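Local coordinates for argonaute protein (Marinitoga piezophila, PDB 5I4A), which uses short 5'-hydroxylated RNA guides to bind complementary target nucleic acid and cleaves it, acting as an RNA-guided single-stranded DNA endonuclease, at residues Q294-I299 with S417-M422; P388-F393 with W636-P641; N396-P401 with G423-E428. All coordinates share one frame; numbering follows the deposited sequence.

Interaction 1: Q294-I299 with S417-M422. With nucleotides of chain B.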
# COMPACT_ATOMS: atom_id res chain seq x y z
N GLN A 294 22.92 -14.96 21.72
CA GLN A 294 23.12 -13.60 22.19
C GLN A 294 22.31 -13.35 23.46
O GLN A 294 21.28 -13.99 23.68
CB GLN A 294 22.69 -12.58 21.12
CG GLN A 294 23.32 -12.80 19.75
CD GLN A 294 24.82 -12.54 19.75
OE1 GLN A 294 25.61 -13.35 19.27
NE2 GLN A 294 25.21 -11.39 20.28
N PRO A 295 22.77 -12.45 24.32
CA PRO A 295 21.98 -12.11 25.51
C PRO A 295 20.84 -11.16 25.17
O PRO A 295 20.96 -10.30 24.30
CB PRO A 295 23.00 -11.44 26.43
CG PRO A 295 23.98 -10.82 25.49
CD PRO A 295 24.07 -11.75 24.31
N LEU A 296 19.71 -11.36 25.85
CA LEU A 296 18.58 -10.44 25.79
C LEU A 296 18.61 -9.58 27.04
O LEU A 296 18.35 -10.06 28.15
CB LEU A 296 17.26 -11.21 25.68
CG LEU A 296 15.99 -10.37 25.63
CD1 LEU A 296 16.02 -9.41 24.44
CD2 LEU A 296 14.76 -11.26 25.56
N LYS A 297 18.94 -8.30 26.87
CA LYS A 297 19.06 -7.35 27.96
C LYS A 297 17.95 -6.31 27.85
O LYS A 297 17.60 -5.89 26.74
CB LYS A 297 20.44 -6.68 27.96
CG LYS A 297 21.59 -7.66 28.17
CD LYS A 297 22.95 -6.97 28.09
CE LYS A 297 23.22 -6.44 26.70
NZ LYS A 297 24.60 -5.90 26.56
N ALA A 298 17.41 -5.89 28.99
CA ALA A 298 16.25 -5.01 28.96
C ALA A 298 16.14 -4.21 30.25
O ALA A 298 16.62 -4.63 31.30
CB ALA A 298 14.97 -5.81 28.72
N ILE A 299 15.49 -3.05 30.14
CA ILE A 299 15.05 -2.25 31.28
C ILE A 299 13.62 -1.80 31.02
O ILE A 299 13.12 -1.90 29.90
CB ILE A 299 15.97 -1.04 31.55
CG1 ILE A 299 16.08 -0.15 30.31
CG2 ILE A 299 17.34 -1.49 32.03
CD1 ILE A 299 16.89 1.11 30.53
N SER A 417 5.40 -13.09 20.54
CA SER A 417 5.67 -12.17 19.44
C SER A 417 6.57 -11.02 19.89
O SER A 417 7.48 -10.62 19.16
CB SER A 417 4.35 -11.62 18.91
OG SER A 417 3.60 -12.65 18.29
N TYR A 418 6.31 -10.48 21.07
CA TYR A 418 7.11 -9.40 21.63
C TYR A 418 8.58 -9.81 21.74
O TYR A 418 9.48 -9.05 21.37
CB TYR A 418 6.53 -9.01 22.99
CG TYR A 418 7.03 -7.73 23.61
CD1 TYR A 418 7.22 -6.58 22.86
CD2 TYR A 418 7.28 -7.67 24.98
CE1 TYR A 418 7.67 -5.40 23.45
CE2 TYR A 418 7.72 -6.51 25.57
CZ TYR A 418 7.91 -5.38 24.81
OH TYR A 418 8.36 -4.22 25.41
N VAL A 419 8.84 -11.02 22.24
CA VAL A 419 10.21 -11.50 22.35
C VAL A 419 10.82 -11.74 20.97
O VAL A 419 12.01 -11.50 20.75
CB VAL A 419 10.28 -12.76 23.22
CG1 VAL A 419 11.71 -13.26 23.34
CG2 VAL A 419 9.69 -12.50 24.60
N TYR A 420 10.01 -12.22 20.03
CA TYR A 420 10.49 -12.39 18.66
C TYR A 420 10.94 -11.06 18.08
O TYR A 420 12.01 -10.96 17.47
CB TYR A 420 9.40 -13.02 17.79
CG TYR A 420 9.83 -13.22 16.35
CD1 TYR A 420 9.71 -12.19 15.42
CD2 TYR A 420 10.36 -14.43 15.93
CE1 TYR A 420 10.12 -12.36 14.11
CE2 TYR A 420 10.77 -14.61 14.62
CZ TYR A 420 10.64 -13.58 13.72
OH TYR A 420 11.04 -13.75 12.41
N LYS A 421 10.12 -10.02 18.24
CA LYS A 421 10.47 -8.69 17.74
C LYS A 421 11.79 -8.22 18.33
O LYS A 421 12.63 -7.65 17.62
CB LYS A 421 9.36 -7.70 18.07
CG LYS A 421 9.69 -6.26 17.70
CD LYS A 421 8.55 -5.31 18.03
CE LYS A 421 8.84 -3.93 17.47
NZ LYS A 421 7.71 -2.97 17.67
N MET A 422 12.00 -8.44 19.63
CA MET A 422 13.26 -8.07 20.26
C MET A 422 14.43 -8.77 19.60
O MET A 422 15.45 -8.13 19.28
CB MET A 422 13.21 -8.40 21.75
CG MET A 422 12.24 -7.55 22.54
SD MET A 422 12.25 -8.03 24.28
CE MET A 422 11.07 -6.86 24.94
P A B 2 1.33 -3.12 21.37
OP1 A B 2 0.08 -3.12 20.57
OP2 A B 2 1.28 -3.43 22.82
O5' A B 2 2.32 -4.15 20.67
C5' A B 2 3.66 -4.32 21.12
C4' A B 2 4.28 -5.52 20.47
O4' A B 2 3.65 -6.72 20.99
C3' A B 2 4.09 -5.62 18.97
O3' A B 2 5.04 -4.87 18.24
C2' A B 2 4.16 -7.12 18.72
O2' A B 2 5.50 -7.58 18.74
C1' A B 2 3.44 -7.65 19.95
N9 A B 2 1.99 -7.76 19.73
C8 A B 2 1.00 -6.95 20.23
N7 A B 2 -0.21 -7.29 19.86
C5 A B 2 0.00 -8.41 19.06
C6 A B 2 -0.88 -9.25 18.36
N6 A B 2 -2.21 -9.09 18.35
N1 A B 2 -0.34 -10.27 17.66
C2 A B 2 0.98 -10.44 17.67
N3 A B 2 1.91 -9.71 18.29
C4 A B 2 1.35 -8.71 18.98
P U B 3 4.63 -4.23 16.82
OP1 U B 3 5.82 -3.59 16.21
OP2 U B 3 3.39 -3.44 17.00
O5' U B 3 4.27 -5.51 15.94
C5' U B 3 3.24 -5.46 14.98
C4' U B 3 2.88 -6.83 14.48
O4' U B 3 2.13 -7.55 15.50
C3' U B 3 1.99 -6.86 13.26
O3' U B 3 2.73 -6.72 12.06
C2' U B 3 1.29 -8.20 13.38
O2' U B 3 2.13 -9.25 12.93
C1' U B 3 1.12 -8.32 14.89
N1 U B 3 -0.19 -7.80 15.34
C2 U B 3 -1.34 -8.50 15.00
O2 U B 3 -1.33 -9.54 14.35
N3 U B 3 -2.51 -7.94 15.44
C4 U B 3 -2.65 -6.78 16.17
O4 U B 3 -3.77 -6.41 16.50
C5 U B 3 -1.42 -6.11 16.48
C6 U B 3 -0.27 -6.63 16.06

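Interaction 2: P388-F393 with W636-P641. With nucleotides of chain B.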
# COMPACT_ATOMS: atom_id res chain seq x y z
N PRO A 388 6.98 11.90 19.06
CA PRO A 388 7.81 12.45 20.16
C PRO A 388 8.50 11.39 20.99
O PRO A 388 9.67 11.56 21.35
CB PRO A 388 6.79 13.24 20.99
CG PRO A 388 5.72 13.61 20.03
CD PRO A 388 5.61 12.45 19.09
N LEU A 389 7.81 10.28 21.30
CA LEU A 389 8.42 9.23 22.10
C LEU A 389 9.68 8.69 21.43
O LEU A 389 10.73 8.56 22.07
CB LEU A 389 7.41 8.10 22.33
CG LEU A 389 7.91 6.86 23.06
CD1 LEU A 389 8.43 7.22 24.44
CD2 LEU A 389 6.80 5.82 23.16
N VAL A 390 9.60 8.39 20.13
CA VAL A 390 10.77 7.94 19.39
C VAL A 390 11.81 9.05 19.30
O VAL A 390 13.01 8.82 19.48
CB VAL A 390 10.36 7.45 17.99
CG1 VAL A 390 11.55 6.88 17.24
CG2 VAL A 390 9.23 6.43 18.10
N ARG A 391 11.35 10.28 19.05
CA ARG A 391 12.25 11.40 18.80
C ARG A 391 13.06 11.76 20.04
O ARG A 391 14.25 12.09 19.94
CB ARG A 391 11.43 12.59 18.31
CG ARG A 391 12.15 13.90 18.08
CD ARG A 391 11.23 14.81 17.27
NE ARG A 391 11.51 16.23 17.41
CZ ARG A 391 10.89 17.18 16.71
NH1 ARG A 391 9.98 16.84 15.80
NH2 ARG A 391 11.20 18.45 16.90
N ASN A 392 12.44 11.70 21.22
CA ASN A 392 13.07 12.15 22.45
C ASN A 392 13.73 11.02 23.24
O ASN A 392 14.46 11.30 24.20
CB ASN A 392 12.04 12.84 23.35
CG ASN A 392 11.32 13.96 22.63
OD1 ASN A 392 11.92 14.66 21.81
ND2 ASN A 392 10.04 14.12 22.92
N PHE A 393 13.51 9.77 22.85
CA PHE A 393 14.04 8.66 23.61
C PHE A 393 15.56 8.57 23.44
O PHE A 393 16.10 8.94 22.39
CB PHE A 393 13.40 7.35 23.15
CG PHE A 393 13.14 6.40 24.26
CD1 PHE A 393 12.14 6.65 25.19
CD2 PHE A 393 13.90 5.25 24.40
CE1 PHE A 393 11.91 5.77 26.22
CE2 PHE A 393 13.67 4.38 25.43
CZ PHE A 393 12.67 4.63 26.34
N TRP A 636 8.52 4.93 12.13
CA TRP A 636 9.00 3.73 11.46
C TRP A 636 10.13 3.05 12.22
O TRP A 636 10.37 1.85 12.00
CB TRP A 636 9.46 4.06 10.04
CG TRP A 636 10.64 5.00 9.97
CD1 TRP A 636 10.60 6.35 9.75
CD2 TRP A 636 12.02 4.65 10.10
NE1 TRP A 636 11.88 6.86 9.75
CE2 TRP A 636 12.77 5.84 9.96
CE3 TRP A 636 12.71 3.45 10.33
CZ2 TRP A 636 14.16 5.86 10.04
CZ3 TRP A 636 14.09 3.48 10.41
CH2 TRP A 636 14.80 4.68 10.26
N LYS A 637 10.82 3.77 13.10
CA LYS A 637 11.88 3.17 13.90
C LYS A 637 11.34 2.10 14.85
O LYS A 637 12.12 1.27 15.33
CB LYS A 637 12.62 4.24 14.69
CG LYS A 637 13.74 4.95 13.93
CD LYS A 637 14.61 5.75 14.90
CE LYS A 637 15.97 6.09 14.29
NZ LYS A 637 15.90 7.23 13.34
N LEU A 638 10.04 2.12 15.13
CA LEU A 638 9.43 1.09 15.97
C LEU A 638 9.25 -0.23 15.24
O LEU A 638 9.08 -1.26 15.90
CB LEU A 638 8.06 1.57 16.46
CG LEU A 638 8.02 2.89 17.22
CD1 LEU A 638 6.58 3.24 17.59
CD2 LEU A 638 8.90 2.82 18.46
N TYR A 639 9.28 -0.23 13.91
CA TYR A 639 9.00 -1.42 13.13
C TYR A 639 10.20 -1.93 12.35
O TYR A 639 10.31 -3.14 12.13
CB TYR A 639 7.86 -1.14 12.14
CG TYR A 639 6.74 -0.29 12.70
CD1 TYR A 639 6.03 -0.69 13.82
CD2 TYR A 639 6.38 0.91 12.09
CE1 TYR A 639 5.00 0.09 14.33
CE2 TYR A 639 5.36 1.69 12.59
CZ TYR A 639 4.67 1.27 13.71
OH TYR A 639 3.65 2.04 14.22
N ILE A 640 11.09 -1.04 11.93
CA ILE A 640 12.20 -1.35 11.04
C ILE A 640 13.48 -1.32 11.87
O ILE A 640 13.86 -0.25 12.37
CB ILE A 640 12.27 -0.35 9.88
CG1 ILE A 640 10.93 -0.29 9.13
CG2 ILE A 640 13.40 -0.69 8.93
CD1 ILE A 640 10.44 -1.63 8.62
N PRO A 641 14.17 -2.45 12.05
CA PRO A 641 15.42 -2.43 12.82
C PRO A 641 16.58 -1.88 12.00
O PRO A 641 17.25 -2.62 11.27
CB PRO A 641 15.64 -3.90 13.18
CG PRO A 641 14.94 -4.66 12.08
CD PRO A 641 13.78 -3.81 11.65
O5' U B 1 4.19 -0.70 17.57
C5' U B 1 4.78 -0.78 18.86
C4' U B 1 3.77 -0.51 19.96
O4' U B 1 3.41 0.89 19.94
C3' U B 1 2.47 -1.30 19.86
O3' U B 1 2.03 -1.69 21.16
C2' U B 1 1.49 -0.29 19.26
O2' U B 1 0.14 -0.51 19.62
C1' U B 1 2.01 1.03 19.82
N1 U B 1 1.75 2.16 18.92
C2 U B 1 1.04 3.26 19.39
O2 U B 1 0.62 3.35 20.53
N3 U B 1 0.85 4.26 18.46
C4 U B 1 1.29 4.26 17.14
O4 U B 1 1.05 5.23 16.42
C5 U B 1 2.01 3.09 16.75
C6 U B 1 2.20 2.11 17.63

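Interaction 3: N396-P401 with G423-E428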
# COMPACT_ATOMS: atom_id res chain seq x y z
N ASN A 396 20.75 5.31 22.60
CA ASN A 396 21.48 4.09 22.91
C ASN A 396 20.57 2.96 23.37
O ASN A 396 21.07 1.88 23.70
CB ASN A 396 22.56 4.37 23.96
CG ASN A 396 21.99 4.97 25.23
OD1 ASN A 396 21.01 5.72 25.20
ND2 ASN A 396 22.62 4.66 26.36
N LEU A 397 19.26 3.17 23.39
CA LEU A 397 18.30 2.15 23.77
C LEU A 397 17.43 1.77 22.58
O LEU A 397 17.12 2.60 21.72
CB LEU A 397 17.40 2.63 24.91
CG LEU A 397 18.08 3.05 26.22
CD1 LEU A 397 17.07 3.61 27.19
CD2 LEU A 397 18.82 1.87 26.83
N ILE A 398 17.05 0.50 22.53
CA ILE A 398 16.17 -0.03 21.49
C ILE A 398 14.74 0.10 22.01
O ILE A 398 14.30 -0.67 22.87
CB ILE A 398 16.51 -1.48 21.14
CG1 ILE A 398 17.97 -1.58 20.67
CG2 ILE A 398 15.58 -2.00 20.05
CD1 ILE A 398 18.43 -3.00 20.41
N LEU A 399 14.01 1.08 21.49
CA LEU A 399 12.68 1.39 21.98
C LEU A 399 11.72 0.25 21.65
O LEU A 399 11.55 -0.11 20.48
CB LEU A 399 12.20 2.71 21.37
CG LEU A 399 10.83 3.26 21.75
CD1 LEU A 399 10.67 3.27 23.25
CD2 LEU A 399 10.67 4.66 21.19
N GLN A 400 11.09 -0.31 22.68
CA GLN A 400 10.18 -1.45 22.53
C GLN A 400 8.90 -1.18 23.32
O GLN A 400 8.70 -1.75 24.41
CB GLN A 400 10.84 -2.75 22.98
CG GLN A 400 11.98 -3.23 22.08
CD GLN A 400 11.50 -3.73 20.73
OE1 GLN A 400 10.30 -3.84 20.49
NE2 GLN A 400 12.44 -4.02 19.84
N PRO A 401 8.00 -0.36 22.79
CA PRO A 401 6.77 -0.04 23.53
C PRO A 401 5.78 -1.19 23.50
O PRO A 401 5.78 -2.02 22.59
CB PRO A 401 6.22 1.19 22.79
CG PRO A 401 7.29 1.60 21.79
CD PRO A 401 8.08 0.36 21.51
N GLY A 423 14.31 -10.08 19.36
CA GLY A 423 15.35 -10.78 18.62
C GLY A 423 15.55 -10.21 17.24
O GLY A 423 16.68 -10.03 16.78
N ASN A 424 14.44 -9.88 16.55
CA ASN A 424 14.51 -9.25 15.24
C ASN A 424 15.32 -7.96 15.28
O ASN A 424 15.97 -7.61 14.29
CB ASN A 424 13.09 -8.99 14.73
CG ASN A 424 12.96 -9.17 13.23
OD1 ASN A 424 13.62 -10.01 12.63
ND2 ASN A 424 12.10 -8.37 12.62
N PHE A 425 15.28 -7.23 16.40
CA PHE A 425 15.95 -5.94 16.52
C PHE A 425 17.38 -6.04 17.02
O PHE A 425 18.04 -5.01 17.18
CB PHE A 425 15.15 -5.01 17.44
CG PHE A 425 14.11 -4.20 16.73
CD1 PHE A 425 12.96 -4.79 16.23
CD2 PHE A 425 14.27 -2.83 16.57
CE1 PHE A 425 12.00 -4.04 15.58
CE2 PHE A 425 13.32 -2.07 15.92
CZ PHE A 425 12.18 -2.68 15.43
N ILE A 426 17.89 -7.25 17.26
CA ILE A 426 19.29 -7.46 17.63
C ILE A 426 20.04 -7.83 16.36
O ILE A 426 19.80 -8.91 15.80
CB ILE A 426 19.43 -8.54 18.71
CG1 ILE A 426 18.81 -8.05 20.02
CG2 ILE A 426 20.90 -8.89 18.91
CD1 ILE A 426 18.63 -9.13 21.06
N PRO A 427 20.96 -6.98 15.88
CA PRO A 427 21.61 -7.26 14.59
C PRO A 427 22.45 -8.52 14.58
O PRO A 427 22.66 -9.10 13.51
CB PRO A 427 22.46 -6.01 14.34
CG PRO A 427 22.61 -5.36 15.68
CD PRO A 427 21.36 -5.68 16.44
N GLU A 428 22.94 -8.99 15.73
CA GLU A 428 23.70 -10.23 15.74
C GLU A 428 22.81 -11.46 15.68
O GLU A 428 23.34 -12.58 15.63
CB GLU A 428 24.59 -10.30 16.98
CG GLU A 428 25.74 -9.29 16.98
CD GLU A 428 25.27 -7.88 17.30
OE1 GLU A 428 24.26 -7.74 18.03
OE2 GLU A 428 25.91 -6.92 16.82

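Interaction 1: Q294-I299 with S417-M422
In the buried core of the Mid domain, where helix 412-424 lies on the parallel sheet, L296 of strand 295-302 reaches across to M422 and V419. The leucine's two methyl branches divide the work. L296 CD1 touches the root of the methionine, 4.0 Å from M422 CB, and sits equally close to its sulfur, while L296 CD2 approaches V419 CG1 at 4.3 Å. The L296 and M422 side chains meet nearly at right angles, so contact is confined to one methyl against the side of the methionine chain. With CG of L296 anti to the backbone N (chi1 179°), both methyls are carried out toward the helix. M422 is extended beyond CG and ends with CE 3.4 Å above the plane of the Y418 ring, offset toward its rim, so the methionine's end lies along the helix against a residue one turn earlier.

This is the strand-helix layering of a Rossmann-like fold, and V419 also packs on helix 325-333, which shares this side of the core. The helix carries a second function on a different flank, where it meets the guide RNA. S417 CB abuts N3 of A2 of chain B at 3.2 Å. The extended chain of K421 brings its NZ to OP1 of U3 of chain B in a hydrogen bond modelled as very short, so that its exact length is doubtful. A weak hydrogen bond of 3.3 Å links K421 NZ to O3' of A2 of chain B. L638 O, in the PIWI domain, accepts from this ammonium too.

Interaction 2: P388-F393 with W636-P641
V390, on helix 387-392 of the Mid domain, wedges its two methyls against L638 and K637 in the C-terminal segment of the PIWI domain. The close-fitting half is at L638: V390 CG2 lies 3.6 Å from L638 CD2 and 3.8 Å from L638 CG, meeting the branch point as well as the methyl. L638 is buried, and its isobutyl group also packs on L399 and P401 of strand 398-403 and on I386, so the valine closes one side of an apolar patch. The other half is looser. V390 CG1 rests 3.8 Å from K637 CB and 4.0 Å from K637 CD, touching only the aliphatic part of an exposed lysine whose chain bends at chi4 (78°) and carries its ammonium off past the valine. With an alanine at V390 both methyls are gone, which would probably leave L638 CD2 without its closest partner across the contact and open a gap beneath the lysine chain.

Within the tail, W636 O accepts from both Y639 N and I640 N, which closes a tight turn. The turn presents Y639 to the start of the guide: Y639 CE1 lies 3.4 Å from O5' of U1 of chain B, which sits at the ring edge near its plane, while Y639 OH approaches C5 of U1 of chain B at 3.2 Å. The Y639 hydroxyl is hydrogen-bonded to E635, and its ring makes a cation-pi contact with K628.

No hydrogen bond or salt bridge crosses between 388-393 and 636-641, so this part of the Mid-PIWI junction depends on shape fit and on burying apolar surface, mainly at L638, while the K637 side stays open to solvent.

Interaction 3: N396-P401 with G423-E428
The F425 ring receives the amide of Q400 on one face, with NE2 3.5 Å above the ring plane and offset toward the rim. The amide stands almost upright on the ring, the two planes being 82° apart, and Q400 NE2 is nearest to F425 CG, also at 3.5 Å, with CD1 slightly farther. The nitrogen end of the glutamine thus meets the pi cloud; such an approach is probably favourable electrostatically, although it is not a conventional hydrogen bond. I398 adds an apolar contact set obliquely to the ring: its CG2 lies 3.8 Å from F425 CD2 and 4.0 Å from F425 CB. The distal end of the ring points into the PIWI tail, where F425 CZ is 3.4 Å from L638 O and F425 CE2 lies near K637 O.

Two bends set the glutamine in place. Its chi1 of -68° puts CG beside the backbone N, and chi2 of -70° folds the chain so that the amide swings to the phenylalanine even though the CB bond does not aim there. On I398, the CG2 branch serves the ring, whereas I398 CD1 reaches the backbone, 3.8 Å from F425 O. Both residues also touch M374 of the adjoining strand, and the Q400 backbone O accepts from the hydroxyl of Y418, a second link between strand and helix.

F425 belongs to the C-terminal end region of helix 412-424, where I426 N bonds back to G423 O. Strand 398-403, parallel to 374-379, and helix 412-424, which comes after the short helix 404-409 and packs back over the sheet, form the last strand-helix unit of the Rossmann-like Mid domain, here at its passage into the PIWI domain.

Overall arrangement
The three contacts cluster on one side of the chain. The centres of interactions 1 and 3 are about 7 Å apart, those of 2 and 3 about 11 Å, and those of 1 and 2 about 16 Å. Interactions 1 and 3 share helix 412-424 and one parallel sheet, which the helix spans from strand 295-302 to strand 398-403. Interaction 2 uses helix 387-392, just before that last strand, and joins it to the chain's C-terminal tail. Segment 294-299 comes first, then 388-393, 396-401, 417-422, 423-428 and finally 636-641. The Mid domain is thereby coupled to the end of PIWI beside the first nucleotides of the guide.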